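Local coordinates for Non-structural maintenance of chromosomes element 1 homolog (Xenopus laevis, PDB 7DG2), which probably acts as a RING-type E3 ubiquitin ligase that works with a MAGE partner inside the SMC5-SMC6 complex, which serves DNA repair, at residues 5-14 and 29-39. Sequence-based numbering, arbitrary orientation.
Sequences NESHQRFLQA and LHRHCCELHKV
In the N-terminal winged-helix-like region of Nse1, helices 6-14 and 29-36 pack against each other near S7 and C33, their axes 8.3 Å apart at an angle of 136°. Small residues allow the close approach: C33 CB lies 3.4 Å from S7 O, while C33 SG fits beside the CB of F11 and the CG of R10. Further along, L29 CD2 sits over one face of the F11 ring, 4.0 Å from its centroid in a CH-pi contact, and also touches A14 CB, where a methyl leaves room for the branched leucine. F49 of helix 46-57 meets the same ring edge-to-face, so the third helix of the winged-helix-like fold joins this core. Beyond the C33 turn, H37 lays its ring against the first helix. E6 CB lies over one ring face, and R10 NE donates to H37 NE2 (2.9 Å, 151°), approaching close to the imidazole plane. R10 reaches it with CG anti to the backbone N (chi1 -178°) and a chain bent at chi2 and chi3; its NH2 bonds Q83 O of the MAGE subunit, so one guanidinium ties this helix pair to the partner protein. At this same N-terminal end, N5 is the N-cap: its OD1 accepts from S7 N at 2.9 Å, and H8 ND1 accepts from N5 N, completing a capping box. The branched, apolar V39 sets its CG2 methyl against this polar cap, 3.7 Å from N5 OD1 and near S7 OG.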
# COMPACT_ATOMS: atom_id res chain seq x y z
N ASN A 5 10.31 19.11 -4.57
CA ASN A 5 10.38 19.51 -3.17
C ASN A 5 9.37 18.69 -2.37
O ASN A 5 8.75 17.76 -2.89
CB ASN A 5 10.16 21.03 -3.02
CG ASN A 5 8.82 21.50 -3.55
OD1 ASN A 5 7.76 20.98 -3.19
ND2 ASN A 5 8.86 22.49 -4.43
N GLU A 6 9.22 19.05 -1.10
CA GLU A 6 8.40 18.25 -0.19
C GLU A 6 6.92 18.24 -0.59
O GLU A 6 6.21 17.29 -0.25
CB GLU A 6 8.58 18.76 1.24
CG GLU A 6 9.90 18.30 1.84
CD GLU A 6 10.36 19.13 3.01
OE1 GLU A 6 11.48 19.68 2.94
OE2 GLU A 6 9.62 19.22 4.01
N SER A 7 6.43 19.27 -1.29
CA SER A 7 5.04 19.20 -1.76
C SER A 7 4.86 18.05 -2.75
O SER A 7 3.88 17.30 -2.65
CB SER A 7 4.62 20.54 -2.37
OG SER A 7 5.31 20.79 -3.59
N HIS A 8 5.79 17.89 -3.69
CA HIS A 8 5.75 16.75 -4.61
C HIS A 8 5.88 15.43 -3.85
O HIS A 8 5.20 14.45 -4.19
CB HIS A 8 6.87 16.84 -5.64
CG HIS A 8 6.89 18.11 -6.42
ND1 HIS A 8 7.70 19.18 -6.09
CD2 HIS A 8 6.23 18.47 -7.55
CE1 HIS A 8 7.52 20.15 -6.96
NE2 HIS A 8 6.63 19.76 -7.86
N GLN A 9 6.78 15.38 -2.87
CA GLN A 9 6.96 14.13 -2.13
C GLN A 9 5.69 13.76 -1.39
O GLN A 9 5.29 12.58 -1.36
CB GLN A 9 8.14 14.27 -1.16
CG GLN A 9 9.48 14.59 -1.84
CD GLN A 9 10.54 15.03 -0.86
OE1 GLN A 9 10.28 15.14 0.34
NE2 GLN A 9 11.74 15.32 -1.37
N ARG A 10 5.02 14.76 -0.79
CA ARG A 10 3.81 14.49 -0.03
C ARG A 10 2.72 13.98 -0.96
O ARG A 10 2.00 13.04 -0.63
CB ARG A 10 3.36 15.76 0.70
CG ARG A 10 2.14 15.56 1.54
CD ARG A 10 2.49 14.88 2.85
NE ARG A 10 3.08 15.80 3.82
CZ ARG A 10 3.29 15.49 5.10
NH1 ARG A 10 3.82 16.37 5.93
NH2 ARG A 10 2.98 14.27 5.53
N PHE A 11 2.61 14.59 -2.14
CA PHE A 11 1.66 14.13 -3.15
C PHE A 11 1.95 12.70 -3.57
O PHE A 11 1.04 11.87 -3.68
CB PHE A 11 1.72 15.09 -4.34
CG PHE A 11 0.75 14.78 -5.45
CD1 PHE A 11 1.03 13.80 -6.38
CD2 PHE A 11 -0.41 15.52 -5.59
CE1 PHE A 11 0.15 13.54 -7.43
CE2 PHE A 11 -1.29 15.27 -6.63
CZ PHE A 11 -1.01 14.27 -7.55
N LEU A 12 3.23 12.39 -3.82
CA LEU A 12 3.59 11.05 -4.28
C LEU A 12 3.32 10.01 -3.19
O LEU A 12 2.80 8.92 -3.48
CB LEU A 12 5.06 11.04 -4.71
CG LEU A 12 5.65 9.69 -5.13
CD1 LEU A 12 4.80 9.07 -6.26
CD2 LEU A 12 7.12 9.87 -5.55
N GLN A 13 3.62 10.35 -1.93
CA GLN A 13 3.32 9.42 -0.84
C GLN A 13 1.83 9.11 -0.77
O GLN A 13 1.43 7.95 -0.62
CB GLN A 13 3.81 9.98 0.49
CG GLN A 13 5.33 10.04 0.59
CD GLN A 13 5.79 10.33 1.99
OE1 GLN A 13 4.98 10.30 2.93
NE2 GLN A 13 7.08 10.59 2.15
N ALA A 14 0.98 10.14 -0.86
CA ALA A 14 -0.46 9.92 -0.79
C ALA A 14 -0.94 9.05 -1.95
O ALA A 14 -1.71 8.10 -1.76
CB ALA A 14 -1.19 11.27 -0.79
N LEU A 29 -5.70 17.40 -3.32
CA LEU A 29 -4.45 16.92 -2.75
C LEU A 29 -3.28 17.83 -3.13
O LEU A 29 -2.45 18.17 -2.28
CB LEU A 29 -4.19 15.48 -3.20
CG LEU A 29 -2.85 14.87 -2.83
CD1 LEU A 29 -2.77 14.75 -1.31
CD2 LEU A 29 -2.65 13.49 -3.51
N HIS A 30 -3.21 18.23 -4.40
CA HIS A 30 -2.17 19.15 -4.84
C HIS A 30 -2.17 20.41 -4.00
O HIS A 30 -1.12 20.84 -3.48
CB HIS A 30 -2.40 19.48 -6.32
CG HIS A 30 -1.48 20.52 -6.87
ND1 HIS A 30 -1.90 21.45 -7.80
CD2 HIS A 30 -0.17 20.77 -6.65
CE1 HIS A 30 -0.89 22.24 -8.11
NE2 HIS A 30 0.17 21.85 -7.43
N ARG A 31 -3.34 21.02 -3.84
CA ARG A 31 -3.47 22.23 -3.03
C ARG A 31 -3.01 21.98 -1.60
O ARG A 31 -2.25 22.77 -1.03
CB ARG A 31 -4.91 22.71 -3.02
CG ARG A 31 -5.09 24.02 -2.26
CD ARG A 31 -6.49 24.53 -2.47
NE ARG A 31 -6.77 25.66 -1.60
CZ ARG A 31 -7.90 26.35 -1.62
NH1 ARG A 31 -8.86 26.03 -2.48
NH2 ARG A 31 -8.07 27.36 -0.78
N HIS A 32 -3.48 20.88 -1.00
CA HIS A 32 -3.14 20.61 0.39
C HIS A 32 -1.65 20.36 0.56
O HIS A 32 -1.04 20.82 1.54
CB HIS A 32 -3.96 19.42 0.90
CG HIS A 32 -3.99 19.32 2.39
ND1 HIS A 32 -4.60 20.28 3.19
CD2 HIS A 32 -3.50 18.39 3.24
CE1 HIS A 32 -4.47 19.93 4.46
NE2 HIS A 32 -3.81 18.79 4.51
N CYS A 33 -1.02 19.65 -0.40
CA CYS A 33 0.42 19.42 -0.32
C CYS A 33 1.19 20.73 -0.39
O CYS A 33 2.21 20.90 0.29
CB CYS A 33 0.88 18.49 -1.45
SG CYS A 33 0.26 16.82 -1.26
N CYS A 34 0.74 21.67 -1.22
CA CYS A 34 1.41 22.97 -1.27
C CYS A 34 1.28 23.71 0.05
O CYS A 34 2.26 24.28 0.54
CB CYS A 34 0.84 23.80 -2.42
SG CYS A 34 1.38 23.14 -4.02
N GLU A 35 0.09 23.68 0.65
CA GLU A 35 -0.10 24.39 1.91
C GLU A 35 0.71 23.76 3.04
O GLU A 35 1.32 24.47 3.85
CB GLU A 35 -1.58 24.42 2.25
CG GLU A 35 -2.38 25.21 1.24
CD GLU A 35 -3.87 25.07 1.43
OE1 GLU A 35 -4.28 24.14 2.16
OE2 GLU A 35 -4.62 25.89 0.86
N LEU A 36 0.76 22.42 3.09
CA LEU A 36 1.50 21.72 4.14
C LEU A 36 2.99 22.00 4.11
O LEU A 36 3.67 21.77 5.12
CB LEU A 36 1.28 20.20 4.02
CG LEU A 36 -0.00 19.62 4.63
CD1 LEU A 36 -0.17 18.15 4.26
CD2 LEU A 36 0.01 19.80 6.14
N HIS A 37 3.54 22.45 2.97
CA HIS A 37 4.98 22.58 2.85
C HIS A 37 5.40 23.97 2.38
O HIS A 37 6.53 24.15 1.93
CB HIS A 37 5.53 21.49 1.93
CG HIS A 37 5.35 20.11 2.49
ND1 HIS A 37 6.13 19.62 3.51
CD2 HIS A 37 4.45 19.14 2.21
CE1 HIS A 37 5.74 18.40 3.82
NE2 HIS A 37 4.72 18.08 3.04
N LYS A 38 4.50 24.95 2.51
CA LYS A 38 4.83 26.36 2.30
C LYS A 38 5.32 26.62 0.88
O LYS A 38 6.24 27.41 0.65
CB LYS A 38 5.86 26.85 3.32
CG LYS A 38 5.48 26.51 4.77
CD LYS A 38 4.02 26.82 5.03
CE LYS A 38 3.58 26.38 6.42
NZ LYS A 38 3.75 27.44 7.46
N VAL A 39 4.71 25.93 -0.08
CA VAL A 39 4.97 26.13 -1.50
C VAL A 39 3.81 26.93 -2.06
O VAL A 39 2.64 26.63 -1.76
CB VAL A 39 5.10 24.78 -2.24
CG1 VAL A 39 5.07 24.97 -3.75
CG2 VAL A 39 6.37 24.06 -1.80
O HOH W 1 8.31 21.89 4.74
O HOH W 2 4.08 19.15 6.68